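Beta-1,3-glucosyltransferase (Paecilomyces sp. J18, PDB 5JVV) is a fungal carbohydrate-active enzyme of the glucosyltransferase kind, with two curved beta sheets packed as a sandwich, consistent with a GH16-type jelly roll. Local coordinates at residues S10-L15 with V45-S50; D79-G84 with Y186-T191; I87-H92 with I291-T296; P102-V107 with L241-T246; K196-P201 with S217-P222. All coordinates share one frame; numbering follows the deposited sequence.

Contact 1: S10-L15 with V45-S50; sequences SGKDFL and VKVTSS
The amide N of Leu15 is bonded to the carbonyl O of Gly11 at 3.1 Å, closing a helical turn whose two ends both rest on Val47. No hydrogen bond passes between 10-15 and 45-50; the meeting is apolar, valine and leucine methyls against each other and against the helix backbone. Branch CG2 of Val47 does most of it, lying against the start of the turn at 3.9 Å from Gly11 C and just as near Lys12 N. The Lys12 side chain passes this branch at about a right angle and then leads its amine away. Leu15 and Val45 meet end-on by their methyls, Leu15 CD2 being 3.8 Å from Val45 CG1. That valine branch is anti to its own backbone N (chi1 168°), which turns it to the leucine. The other methyl, Leu15 CD1, runs alongside Val47 CG2, 4.1 Å apart, the two side chains pointing opposite ways. In the beta-sandwich this short helix follows strand 5-9 and packs beside strand 45-47, running roughly antiparallel to it (146°), axes 8.8 Å apart. Phe14, on the same helix, reaches inward to Ile291, Leu294 and Leu75. Arg36 touches Leu15, and Ala39 and Glu40 of helix 36-41 touch Val45.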
# COMPACT_ATOMS: atom_id res chain seq x y z
N SER A 10 -0.01 5.25 -17.00
CA SER A 10 -0.96 4.14 -17.11
C SER A 10 -0.40 3.11 -18.07
O SER A 10 0.49 3.41 -18.86
CB SER A 10 -2.34 4.63 -17.57
OG SER A 10 -2.32 4.99 -18.94
N GLY A 11 -0.93 1.89 -17.99
CA GLY A 11 -0.56 0.83 -18.92
C GLY A 11 0.92 0.55 -18.97
O GLY A 11 1.60 0.52 -17.94
N LYS A 12 1.44 0.36 -20.19
CA LYS A 12 2.86 0.04 -20.36
C LYS A 12 3.76 1.15 -19.82
O LYS A 12 4.82 0.87 -19.26
CB LYS A 12 3.18 -0.19 -21.84
CG LYS A 12 2.26 -1.21 -22.49
CD LYS A 12 2.53 -1.34 -23.98
CE LYS A 12 3.82 -2.11 -24.26
NZ LYS A 12 3.72 -2.93 -25.50
N ASP A 13 3.33 2.40 -19.97
CA ASP A 13 4.10 3.53 -19.47
C ASP A 13 4.24 3.46 -17.95
O ASP A 13 5.28 3.81 -17.39
CB ASP A 13 3.45 4.86 -19.86
CG ASP A 13 3.51 5.12 -21.36
OD1 ASP A 13 4.33 4.49 -22.05
OD2 ASP A 13 2.73 5.97 -21.83
N PHE A 14 3.17 3.02 -17.29
CA PHE A 14 3.21 2.82 -15.86
C PHE A 14 4.27 1.77 -15.53
O PHE A 14 5.16 2.01 -14.72
CB PHE A 14 1.83 2.36 -15.35
CG PHE A 14 1.79 2.03 -13.88
CD1 PHE A 14 1.44 2.99 -12.95
CD2 PHE A 14 2.10 0.74 -13.45
CE1 PHE A 14 1.40 2.68 -11.60
CE2 PHE A 14 2.06 0.42 -12.11
CZ PHE A 14 1.70 1.39 -11.18
N LEU A 15 4.17 0.60 -16.15
CA LEU A 15 5.14 -0.46 -15.90
C LEU A 15 6.59 -0.01 -16.17
O LEU A 15 7.51 -0.35 -15.41
CB LEU A 15 4.80 -1.71 -16.72
CG LEU A 15 3.52 -2.43 -16.33
CD1 LEU A 15 3.20 -3.53 -17.33
CD2 LEU A 15 3.62 -3.00 -14.91
N VAL A 45 1.85 -10.18 -14.13
CA VAL A 45 1.80 -8.79 -14.56
C VAL A 45 1.29 -8.75 -15.98
O VAL A 45 1.76 -9.51 -16.85
CB VAL A 45 3.19 -8.13 -14.50
CG1 VAL A 45 3.18 -6.78 -15.22
CG2 VAL A 45 3.63 -7.94 -13.05
N LYS A 46 0.34 -7.87 -16.23
CA LYS A 46 -0.21 -7.69 -17.57
C LYS A 46 -0.92 -6.36 -17.64
O LYS A 46 -1.28 -5.78 -16.61
CB LYS A 46 -1.19 -8.82 -17.91
CG LYS A 46 -2.37 -8.92 -16.95
CD LYS A 46 -3.15 -10.22 -17.16
CE LYS A 46 -4.30 -10.34 -16.15
NZ LYS A 46 -4.94 -11.69 -16.19
N VAL A 47 -1.11 -5.87 -18.86
CA VAL A 47 -1.99 -4.72 -19.09
C VAL A 47 -3.30 -5.31 -19.56
O VAL A 47 -3.33 -6.17 -20.44
CB VAL A 47 -1.42 -3.76 -20.13
CG1 VAL A 47 -2.42 -2.65 -20.44
CG2 VAL A 47 -0.11 -3.17 -19.65
N THR A 48 -4.40 -4.89 -18.94
CA THR A 48 -5.69 -5.46 -19.27
C THR A 48 -6.30 -4.78 -20.49
O THR A 48 -5.81 -3.75 -20.96
CB THR A 48 -6.69 -5.36 -18.10
OG1 THR A 48 -7.18 -4.01 -18.01
CG2 THR A 48 -6.05 -5.78 -16.78
N SER A 49 -7.39 -5.35 -20.97
CA SER A 49 -8.07 -4.80 -22.14
C SER A 49 -8.71 -3.43 -21.88
O SER A 49 -8.98 -2.69 -22.81
CB SER A 49 -9.11 -5.79 -22.66
OG SER A 49 -10.13 -6.01 -21.69
N SER A 50 -8.94 -3.10 -20.61
CA SER A 50 -9.47 -1.78 -20.28
C SER A 50 -8.35 -0.75 -20.11
O SER A 50 -8.61 0.44 -19.90
CB SER A 50 -10.31 -1.84 -19.01
OG SER A 50 -9.48 -2.00 -17.87

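Contact 2: D79-G84 with Y186-T191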
# COMPACT_ATOMS: atom_id res chain seq x y z
N ASP A 79 11.57 7.32 -10.82
CA ASP A 79 11.64 8.73 -10.46
C ASP A 79 11.05 8.93 -9.06
O ASP A 79 10.08 8.28 -8.68
CB ASP A 79 10.90 9.60 -11.48
CG ASP A 79 11.58 9.61 -12.84
OD1 ASP A 79 12.81 9.36 -12.90
OD2 ASP A 79 10.90 9.87 -13.85
N LYS A 80 11.64 9.84 -8.30
CA LYS A 80 11.18 10.08 -6.95
C LYS A 80 10.22 11.27 -6.87
O LYS A 80 10.24 12.16 -7.72
CB LYS A 80 12.36 10.30 -6.01
CG LYS A 80 13.29 9.09 -5.92
CD LYS A 80 14.48 9.41 -5.02
CE LYS A 80 15.32 8.16 -4.75
NZ LYS A 80 16.53 8.49 -3.93
N ILE A 81 9.40 11.28 -5.83
CA ILE A 81 8.48 12.38 -5.58
C ILE A 81 8.99 13.23 -4.42
O ILE A 81 9.55 12.71 -3.46
CB ILE A 81 7.06 11.86 -5.26
CG1 ILE A 81 7.12 10.85 -4.11
CG2 ILE A 81 6.43 11.22 -6.50
CD1 ILE A 81 5.84 10.78 -3.30
N ASP A 82 8.82 14.55 -4.52
CA ASP A 82 9.26 15.44 -3.45
C ASP A 82 8.24 16.53 -3.24
O ASP A 82 8.22 17.52 -3.99
CB ASP A 82 10.63 16.03 -3.77
CG ASP A 82 11.24 16.77 -2.60
OD1 ASP A 82 10.70 16.67 -1.47
OD2 ASP A 82 12.28 17.44 -2.79
N HIS A 83 7.41 16.36 -2.22
CA HIS A 83 6.23 17.19 -1.99
C HIS A 83 5.26 17.09 -3.17
O HIS A 83 5.48 16.31 -4.10
CB HIS A 83 6.60 18.64 -1.70
CG HIS A 83 7.37 18.84 -0.42
ND1 HIS A 83 8.44 18.05 -0.07
CD2 HIS A 83 7.23 19.74 0.57
CE1 HIS A 83 8.92 18.45 1.10
NE2 HIS A 83 8.20 19.48 1.51
N GLY A 84 4.17 17.85 -3.12
CA GLY A 84 3.21 17.87 -4.21
C GLY A 84 2.02 16.96 -3.97
O GLY A 84 1.67 16.65 -2.82
N TYR A 186 -6.91 6.95 -4.17
CA TYR A 186 -6.15 7.39 -3.01
C TYR A 186 -5.31 8.59 -3.41
O TYR A 186 -4.62 8.57 -4.44
CB TYR A 186 -5.27 6.26 -2.47
CG TYR A 186 -5.95 5.48 -1.36
CD1 TYR A 186 -5.83 5.89 -0.04
CD2 TYR A 186 -6.73 4.36 -1.63
CE1 TYR A 186 -6.45 5.21 0.98
CE2 TYR A 186 -7.36 3.67 -0.61
CZ TYR A 186 -7.21 4.10 0.69
OH TYR A 186 -7.82 3.45 1.74
N ALA A 187 -5.37 9.64 -2.60
CA ALA A 187 -4.66 10.88 -2.88
C ALA A 187 -3.79 11.26 -1.70
O ALA A 187 -4.20 11.12 -0.54
CB ALA A 187 -5.64 12.00 -3.18
N MET A 188 -2.59 11.75 -1.99
CA MET A 188 -1.71 12.29 -0.96
C MET A 188 -1.31 13.72 -1.30
O MET A 188 -0.88 13.99 -2.42
CB MET A 188 -0.44 11.45 -0.84
CG MET A 188 0.57 12.08 0.12
SD MET A 188 2.01 11.07 0.49
CE MET A 188 2.72 10.85 -1.14
N GLN A 189 -1.47 14.62 -0.34
CA GLN A 189 -0.86 15.95 -0.43
C GLN A 189 0.28 16.02 0.59
O GLN A 189 0.07 15.75 1.77
CB GLN A 189 -1.87 17.05 -0.12
CG GLN A 189 -1.29 18.45 -0.30
CD GLN A 189 -2.23 19.54 0.16
OE1 GLN A 189 -3.15 19.29 0.94
NE2 GLN A 189 -2.00 20.76 -0.31
N TRP A 190 1.46 16.39 0.12
CA TRP A 190 2.66 16.43 0.96
C TRP A 190 3.25 17.84 0.93
O TRP A 190 3.66 18.32 -0.13
CB TRP A 190 3.65 15.38 0.43
CG TRP A 190 5.07 15.37 0.97
CD1 TRP A 190 5.58 16.08 2.03
CD2 TRP A 190 6.15 14.59 0.45
NE1 TRP A 190 6.91 15.78 2.19
CE2 TRP A 190 7.29 14.88 1.23
CE3 TRP A 190 6.27 13.69 -0.61
CZ2 TRP A 190 8.53 14.29 0.98
CZ3 TRP A 190 7.49 13.10 -0.85
CH2 TRP A 190 8.61 13.40 -0.06
N THR A 191 3.26 18.52 2.08
CA THR A 191 3.85 19.85 2.21
C THR A 191 4.86 19.80 3.34
O THR A 191 5.02 18.75 3.96
CB THR A 191 2.80 20.93 2.54
OG1 THR A 191 2.33 20.75 3.88
CG2 THR A 191 1.64 20.87 1.57
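Gly84 and Trp190 form an antiparallel hydrogen-bonded pair at the place where strand 84-90 begins to run beside strand 184-190, in one sheet of the beta-sandwich. Each satisfies the other: Trp190 N donates to Gly84 O at 3.0 Å, and Gly84 N returns a more bent bond to Trp190 O at 3.1 Å. Just before this pair, the His83 ring lies over the five-membered ring of Trp190 as an offset stack, centroids 4.1 Å apart and planes at 25°. Both ring nitrogens of the histidine meet carboxylates: ND1 donates to Asp82 OD1 at 3.0 Å, approaching from above the carboxylate plane, and NE2 bonds Asp192. Two such partners would probably favour the protonated form. The indole N-H is taken up by the carbonyl of Gly233, and Gln189 NE2 by the hydroxyl of Tyr3. Away from these polar groups, Ile81 CD1 touches the indole rim and, tip to tip, meets the bent end of Met188 at CE, 3.8 Å away.

Contact 3: I87-H92 with I291-T296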
# COMPACT_ATOMS: atom_id res chain seq x y z
N ILE A 87 -1.84 11.04 -6.99
CA ILE A 87 -3.20 10.55 -7.19
C ILE A 87 -3.14 9.16 -7.80
O ILE A 87 -2.64 9.00 -8.91
CB ILE A 87 -3.99 11.45 -8.16
CG1 ILE A 87 -3.92 12.91 -7.70
CG2 ILE A 87 -5.44 10.97 -8.30
CD1 ILE A 87 -4.88 13.25 -6.58
N ALA A 88 -3.63 8.16 -7.08
CA ALA A 88 -3.66 6.80 -7.60
C ALA A 88 -5.09 6.33 -7.76
O ALA A 88 -5.82 6.22 -6.77
CB ALA A 88 -2.90 5.87 -6.69
N ASP A 89 -5.50 6.05 -9.00
CA ASP A 89 -6.81 5.47 -9.25
C ASP A 89 -6.65 3.96 -9.31
O ASP A 89 -6.02 3.43 -10.23
CB ASP A 89 -7.43 6.06 -10.53
CG ASP A 89 -8.82 5.51 -10.83
OD1 ASP A 89 -9.06 4.31 -10.59
OD2 ASP A 89 -9.67 6.28 -11.34
N ILE A 90 -7.20 3.27 -8.31
CA ILE A 90 -6.99 1.84 -8.14
C ILE A 90 -8.34 1.13 -8.20
O ILE A 90 -9.24 1.42 -7.41
CB ILE A 90 -6.30 1.57 -6.78
CG1 ILE A 90 -4.96 2.32 -6.72
CG2 ILE A 90 -6.10 0.08 -6.54
CD1 ILE A 90 -4.40 2.48 -5.31
N LYS A 91 -8.50 0.22 -9.16
CA LYS A 91 -9.75 -0.50 -9.32
C LYS A 91 -9.87 -1.66 -8.33
O LYS A 91 -10.97 -1.99 -7.87
CB LYS A 91 -9.88 -1.01 -10.77
CG LYS A 91 -11.14 -1.84 -11.03
CD LYS A 91 -11.09 -2.55 -12.37
CE LYS A 91 -11.14 -1.58 -13.54
NZ LYS A 91 -12.43 -0.84 -13.59
N HIS A 92 -8.74 -2.26 -7.98
CA HIS A 92 -8.74 -3.47 -7.17
C HIS A 92 -7.43 -3.50 -6.40
O HIS A 92 -6.39 -3.08 -6.92
CB HIS A 92 -8.83 -4.70 -8.09
CG HIS A 92 -9.18 -5.98 -7.40
ND1 HIS A 92 -8.23 -6.77 -6.77
CD2 HIS A 92 -10.35 -6.66 -7.30
CE1 HIS A 92 -8.81 -7.86 -6.29
NE2 HIS A 92 -10.10 -7.81 -6.59
N ILE A 291 -4.51 -1.34 -11.26
CA ILE A 291 -4.28 0.09 -11.14
C ILE A 291 -4.67 0.77 -12.45
O ILE A 291 -4.13 0.46 -13.51
CB ILE A 291 -2.81 0.38 -10.80
CG1 ILE A 291 -2.45 -0.24 -9.45
CG2 ILE A 291 -2.53 1.89 -10.80
CD1 ILE A 291 -0.97 -0.55 -9.27
N ASN A 292 -5.62 1.70 -12.38
CA ASN A 292 -6.03 2.46 -13.56
C ASN A 292 -4.98 3.49 -13.97
O ASN A 292 -4.58 3.54 -15.14
CB ASN A 292 -7.37 3.16 -13.33
CG ASN A 292 -8.53 2.23 -13.53
OD1 ASN A 292 -8.52 1.37 -14.41
ND2 ASN A 292 -9.57 2.40 -12.71
N TYR A 293 -4.56 4.32 -13.03
CA TYR A 293 -3.50 5.27 -13.32
C TYR A 293 -2.83 5.79 -12.09
O TYR A 293 -3.35 5.68 -10.98
CB TYR A 293 -4.02 6.45 -14.15
CG TYR A 293 -5.02 7.37 -13.46
CD1 TYR A 293 -4.61 8.34 -12.54
CD2 TYR A 293 -6.37 7.30 -13.78
CE1 TYR A 293 -5.53 9.20 -11.95
CE2 TYR A 293 -7.29 8.16 -13.20
CZ TYR A 293 -6.87 9.10 -12.28
OH TYR A 293 -7.79 9.95 -11.70
N LEU A 294 -1.64 6.36 -12.30
CA LEU A 294 -0.92 7.06 -11.25
C LEU A 294 -0.52 8.42 -11.81
O LEU A 294 0.18 8.50 -12.82
CB LEU A 294 0.31 6.27 -10.81
CG LEU A 294 1.25 6.95 -9.81
CD1 LEU A 294 0.49 7.31 -8.54
CD2 LEU A 294 2.43 6.05 -9.50
N LYS A 295 -0.99 9.49 -11.17
CA LYS A 295 -0.65 10.84 -11.61
C LYS A 295 -0.00 11.62 -10.48
O LYS A 295 -0.45 11.56 -9.33
CB LYS A 295 -1.88 11.57 -12.16
CG LYS A 295 -2.39 10.92 -13.45
CD LYS A 295 -3.70 11.51 -13.97
CE LYS A 295 -4.17 10.68 -15.16
NZ LYS A 295 -5.41 11.20 -15.78
N THR A 296 1.07 12.35 -10.79
CA THR A 296 1.75 13.17 -9.79
C THR A 296 1.70 14.63 -10.21
O THR A 296 1.64 14.94 -11.41
CB THR A 296 3.20 12.73 -9.59
OG1 THR A 296 3.90 12.85 -10.84
CG2 THR A 296 3.27 11.29 -9.12
O HOH W 1 -10.07 8.94 -11.27
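Asp89 and Tyr293 lie at the centre of this antiparallel pairing of strands 84-90 and 289-297, which is interrupted by a classic beta bulge: two residues, Asn292 and Tyr293, stand against the single Asp89 of the other strand. The aspartate carbonyl O takes two amide protons, from Asn292 N at 2.8 Å and from Tyr293 N at 3.3 Å, the longer of these sitting on a lone pair. Asp89 N answers to Tyr293 O, and beyond it Ile87 and Lys295 exchange a straight pair of backbone bonds. On the face of the sheet that carries Ile87, Asp89 and Tyr293, Asp89 CB stands over one face of the Tyr293 ring, 3.5 Å from its centroid. The ring gets there because its CG sits between the backbone N and the carbonyl carbon (chi1 66°). On the opposite face lies Lys295 CE, whose amine goes on to a salt bridge with Asp212.

The bulge also brings the Asn292 amide to the aspartate: ND2 donates to OD1 at 2.9 Å, in its own amide plane but 51° out of the carboxylate plane. That same OD1 forms a salt bridge with Arg202, so the buried carboxylate is held by both an amide and a positive charge, which would probably keep it ionised. Its other oxygen, OD2, accepts a hydrogen bond at 2.7 Å from a water that is also hydrogen-bonded to Tyr293 OH.

Contact 4: P102-V107 with L241-T246; sequences PAFWTV and LVFDTT
Phe104 and Phe243 run alongside each other, pointing the same way, across the antiparallel pair of strands 100-107 and 240-247, in the middle of a sheet of the beta-sandwich. Their rings form an offset stack, almost parallel, with centroids 4.3 Å apart. The shift brings Phe243 CZ over the rim of the other ring at 3.5 Å from Phe104 CE1, while Val242 O lies at the edge of the Phe104 ring. On the same face Thr106 CG2 nestles against the leucine branch Leu241 CD2 at 3.6 Å. Ile291, Leu294 and Trp289 of the opposing sheet cover Phe243, Leu241 and Phe104 respectively.

The other face carries Ala103, Trp105, Val242 and Asp244. Here the indole leans across the neighbouring strand, since chi1 of 62° places CG between the backbone N and the carbonyl carbon, and the branched bump of Val242 fills the hollow under it. Val242 CB lies beneath the five-membered ring, 3.8 Å from its centroid, and CG2 meets Val107 CG1. The small Ala103 occupies the place opposite Asp244. Backbone bonds join Ala103 with Asp244 and Trp105 with Val242 in both directions. Trp105 NE1 completes the fit by donating to Asp244 OD1, 2.9 Å away, on the anti side but tilted 32° out of the carboxylate plane.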
# COMPACT_ATOMS: atom_id res chain seq x y z
N PRO A 102 -0.53 -6.56 1.48
CA PRO A 102 -0.35 -5.59 0.40
C PRO A 102 0.04 -4.22 0.94
O PRO A 102 -0.29 -3.86 2.09
CB PRO A 102 -1.75 -5.50 -0.20
CG PRO A 102 -2.65 -5.66 1.01
CD PRO A 102 -1.95 -6.69 1.88
N ALA A 103 0.73 -3.44 0.12
CA ALA A 103 1.07 -2.07 0.51
C ALA A 103 1.30 -1.16 -0.68
O ALA A 103 1.91 -1.55 -1.67
CB ALA A 103 2.30 -2.07 1.41
N PHE A 104 0.75 0.05 -0.57
CA PHE A 104 1.08 1.17 -1.44
C PHE A 104 1.74 2.17 -0.50
O PHE A 104 1.12 2.66 0.44
CB PHE A 104 -0.18 1.76 -2.08
CG PHE A 104 0.05 3.04 -2.85
CD1 PHE A 104 1.22 3.24 -3.59
CD2 PHE A 104 -0.93 4.04 -2.87
CE1 PHE A 104 1.42 4.42 -4.32
CE2 PHE A 104 -0.74 5.23 -3.58
CZ PHE A 104 0.44 5.41 -4.31
N TRP A 105 3.02 2.45 -0.73
CA TRP A 105 3.78 3.20 0.26
C TRP A 105 4.96 3.92 -0.38
O TRP A 105 5.18 3.82 -1.59
CB TRP A 105 4.22 2.27 1.40
CG TRP A 105 5.12 1.13 0.99
CD1 TRP A 105 4.82 0.08 0.17
CD2 TRP A 105 6.46 0.92 1.44
NE1 TRP A 105 5.90 -0.78 0.08
CE2 TRP A 105 6.92 -0.28 0.85
CE3 TRP A 105 7.32 1.62 2.29
CZ2 TRP A 105 8.21 -0.78 1.07
CZ3 TRP A 105 8.60 1.12 2.51
CH2 TRP A 105 9.03 -0.07 1.90
N THR A 106 5.71 4.68 0.42
CA THR A 106 6.85 5.43 -0.10
C THR A 106 8.07 5.17 0.76
O THR A 106 7.97 4.99 1.97
CB THR A 106 6.58 6.97 -0.17
OG1 THR A 106 6.80 7.57 1.11
CG2 THR A 106 5.15 7.26 -0.66
N VAL A 107 9.24 5.15 0.13
CA VAL A 107 10.46 4.86 0.86
C VAL A 107 11.65 5.62 0.27
O VAL A 107 11.69 5.89 -0.93
CB VAL A 107 10.73 3.35 0.88
CG1 VAL A 107 11.18 2.86 -0.49
CG2 VAL A 107 11.74 2.97 1.96
N LEU A 241 7.84 5.67 -4.92
CA LEU A 241 6.53 5.06 -4.71
C LEU A 241 6.64 3.55 -4.91
O LEU A 241 7.31 3.09 -5.83
CB LEU A 241 5.51 5.63 -5.69
CG LEU A 241 5.26 7.14 -5.58
CD1 LEU A 241 4.33 7.64 -6.68
CD2 LEU A 241 4.68 7.45 -4.22
N VAL A 242 5.96 2.79 -4.05
CA VAL A 242 6.08 1.33 -4.07
C VAL A 242 4.71 0.68 -4.00
O VAL A 242 3.87 1.06 -3.18
CB VAL A 242 6.92 0.81 -2.88
CG1 VAL A 242 7.12 -0.71 -2.99
CG2 VAL A 242 8.27 1.52 -2.80
N PHE A 243 4.48 -0.30 -4.88
CA PHE A 243 3.33 -1.18 -4.77
C PHE A 243 3.89 -2.57 -4.57
O PHE A 243 4.76 -3.01 -5.33
CB PHE A 243 2.48 -1.21 -6.05
CG PHE A 243 1.65 0.03 -6.29
CD1 PHE A 243 0.35 0.13 -5.79
CD2 PHE A 243 2.16 1.09 -7.04
CE1 PHE A 243 -0.41 1.27 -6.02
CE2 PHE A 243 1.40 2.22 -7.28
CZ PHE A 243 0.11 2.32 -6.77
N ASP A 244 3.41 -3.29 -3.56
CA ASP A 244 3.82 -4.67 -3.42
C ASP A 244 2.73 -5.50 -2.77
O ASP A 244 1.76 -4.95 -2.23
CB ASP A 244 5.16 -4.78 -2.64
CG ASP A 244 5.00 -4.53 -1.16
OD1 ASP A 244 5.68 -3.62 -0.62
OD2 ASP A 244 4.22 -5.26 -0.50
N THR A 245 2.88 -6.81 -2.84
CA THR A 245 2.13 -7.73 -2.00
C THR A 245 3.12 -8.77 -1.49
O THR A 245 3.73 -9.49 -2.28
CB THR A 245 1.00 -8.44 -2.75
OG1 THR A 245 0.13 -7.46 -3.33
CG2 THR A 245 0.19 -9.33 -1.81
N THR A 246 3.31 -8.81 -0.17
CA THR A 246 4.08 -9.89 0.44
C THR A 246 3.14 -10.80 1.21
O THR A 246 1.92 -10.62 1.14
CB THR A 246 5.25 -9.34 1.30
OG1 THR A 246 6.10 -10.42 1.70
CG2 THR A 246 4.75 -8.60 2.55

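Contact 5: K196-P201 with S217-P222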
# COMPACT_ATOMS: atom_id res chain seq x y z
N LYS A 196 -1.32 14.72 4.04
CA LYS A 196 -2.74 14.41 4.14
C LYS A 196 -3.09 13.32 3.14
O LYS A 196 -2.64 13.36 2.00
CB LYS A 196 -3.58 15.66 3.86
CG LYS A 196 -3.51 16.69 4.97
CD LYS A 196 -4.25 17.96 4.58
CE LYS A 196 -4.19 19.01 5.68
NZ LYS A 196 -4.94 20.26 5.30
N LEU A 197 -3.89 12.36 3.59
CA LEU A 197 -4.32 11.25 2.73
C LEU A 197 -5.84 11.20 2.62
O LEU A 197 -6.53 11.34 3.63
CB LEU A 197 -3.79 9.92 3.26
CG LEU A 197 -2.28 9.81 3.48
CD1 LEU A 197 -1.93 8.48 4.15
CD2 LEU A 197 -1.57 9.93 2.15
N TRP A 198 -6.34 11.02 1.40
CA TRP A 198 -7.78 10.89 1.17
C TRP A 198 -8.07 9.59 0.43
O TRP A 198 -7.25 9.12 -0.37
CB TRP A 198 -8.32 12.02 0.28
CG TRP A 198 -8.30 13.42 0.83
CD1 TRP A 198 -9.36 14.10 1.38
CD2 TRP A 198 -7.21 14.34 0.79
NE1 TRP A 198 -8.97 15.38 1.73
CE2 TRP A 198 -7.66 15.55 1.38
CE3 TRP A 198 -5.88 14.26 0.35
CZ2 TRP A 198 -6.83 16.67 1.51
CZ3 TRP A 198 -5.06 15.37 0.48
CH2 TRP A 198 -5.54 16.56 1.06
N PHE A 199 -9.23 9.00 0.70
CA PHE A 199 -9.76 7.92 -0.11
C PHE A 199 -11.11 8.35 -0.66
O PHE A 199 -11.98 8.76 0.11
CB PHE A 199 -9.90 6.62 0.68
CG PHE A 199 -10.82 5.62 0.04
CD1 PHE A 199 -10.58 5.15 -1.25
CD2 PHE A 199 -11.94 5.15 0.72
CE1 PHE A 199 -11.44 4.23 -1.84
CE2 PHE A 199 -12.80 4.23 0.13
CZ PHE A 199 -12.55 3.77 -1.14
N PHE A 200 -11.25 8.30 -1.99
CA PHE A 200 -12.51 8.63 -2.65
C PHE A 200 -13.04 7.39 -3.33
O PHE A 200 -12.44 6.90 -4.29
CB PHE A 200 -12.29 9.70 -3.71
CG PHE A 200 -11.59 10.93 -3.20
CD1 PHE A 200 -12.22 11.78 -2.31
CD2 PHE A 200 -10.30 11.24 -3.62
CE1 PHE A 200 -11.58 12.91 -1.84
CE2 PHE A 200 -9.65 12.36 -3.17
CZ PHE A 200 -10.29 13.21 -2.27
N PRO A 201 -14.16 6.85 -2.82
CA PRO A 201 -14.79 5.67 -3.42
C PRO A 201 -15.15 5.93 -4.88
O PRO A 201 -15.40 7.08 -5.27
CB PRO A 201 -16.08 5.50 -2.60
CG PRO A 201 -15.84 6.23 -1.33
CD PRO A 201 -14.93 7.37 -1.67
N SER A 217 -9.12 22.00 -2.18
CA SER A 217 -10.28 22.49 -1.44
C SER A 217 -11.51 21.61 -1.64
O SER A 217 -12.31 21.42 -0.72
CB SER A 217 -10.60 23.93 -1.82
OG SER A 217 -9.48 24.76 -1.61
N GLU A 218 -11.67 21.03 -2.83
CA GLU A 218 -12.83 20.18 -3.01
C GLU A 218 -12.64 18.75 -2.54
O GLU A 218 -13.58 17.95 -2.63
CB GLU A 218 -13.38 20.23 -4.44
CG GLU A 218 -12.52 19.61 -5.48
CD GLU A 218 -13.34 19.15 -6.67
OE1 GLU A 218 -12.79 18.42 -7.50
OE2 GLU A 218 -14.54 19.51 -6.76
N PHE A 219 -11.46 18.43 -2.00
CA PHE A 219 -11.20 17.08 -1.52
C PHE A 219 -11.96 16.82 -0.21
O PHE A 219 -12.18 15.68 0.17
CB PHE A 219 -9.71 16.85 -1.28
CG PHE A 219 -8.87 16.75 -2.53
CD1 PHE A 219 -9.38 17.11 -3.78
CD2 PHE A 219 -7.56 16.30 -2.45
CE1 PHE A 219 -8.59 17.02 -4.92
CE2 PHE A 219 -6.76 16.20 -3.57
CZ PHE A 219 -7.28 16.56 -4.81
N GLY A 220 -12.32 17.90 0.48
CA GLY A 220 -12.98 17.77 1.76
C GLY A 220 -12.01 17.33 2.84
O GLY A 220 -10.79 17.49 2.70
N THR A 221 -12.55 16.79 3.93
CA THR A 221 -11.75 16.40 5.09
C THR A 221 -10.88 15.20 4.75
O THR A 221 -11.36 14.24 4.15
CB THR A 221 -12.67 16.05 6.27
OG1 THR A 221 -13.54 17.16 6.54
CG2 THR A 221 -11.85 15.73 7.51
N PRO A 222 -9.58 15.25 5.10
CA PRO A 222 -8.69 14.11 4.84
C PRO A 222 -9.14 12.88 5.59
O PRO A 222 -9.77 13.01 6.65
CB PRO A 222 -7.35 14.56 5.43
CG PRO A 222 -7.41 16.04 5.45
CD PRO A 222 -8.85 16.39 5.70
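An aromatic cluster binds the loop 217-222 to the outer face of strand 195-201, with the Trp198 indole held between Phe219 on one face and Pro222 on the other. Phe219 CB lies 3.7 Å from the centroid of the five-membered ring, and Pro222 CA sits at the same distance over the opposite face. The Phe219 ring sets its CD2 edge over the six-membered ring in a T-shaped stack, planes at 85°. Phe200 in turn points its own edge at the face of Phe219, with centroids 5.5 Å apart. At the indole's edge Trp198 NE1 donates to Gly220 O at 3.0 Å in an almost straight bond, in the plane of the ring but well above the plane of the carbonyl. This one bond and the two faces together fix how the indole is turned. In the beta-sandwich the loop links helix 207-210 to strand 224-226, itself a neighbour of 195-201, and so folds back over the strand beside which it ends. Ile209 of that helix touches both Phe200 and Phe219. At the other end the extended chain of Lys196 passes Pro222, Lys196 CD reaching Pro222 CG at 3.8 Å.

Contacts 3 and 4 are buried nearest the middle of the chain, one in each sheet of the sandwich, and meet face to face where Ala88 packs on Phe104. Contact 5 is also largely buried, but farther out; contacts 1 and 2 are partly buried. Contact 4 is an antiparallel pairing in unbroken register that stacks aromatics toward the interior, whereas contact 3 has a bulge and a charged, water-linked cluster on its outer face. Contacts 2 and 5 use neighbouring strands, and each sets a loop against a tryptophan; in contact 5 the loop itself accepts the indole N-H, while in contact 2 the acceptor lies outside. Contact 1 is apolar, its Phe14 touching Phe243 of contact 4.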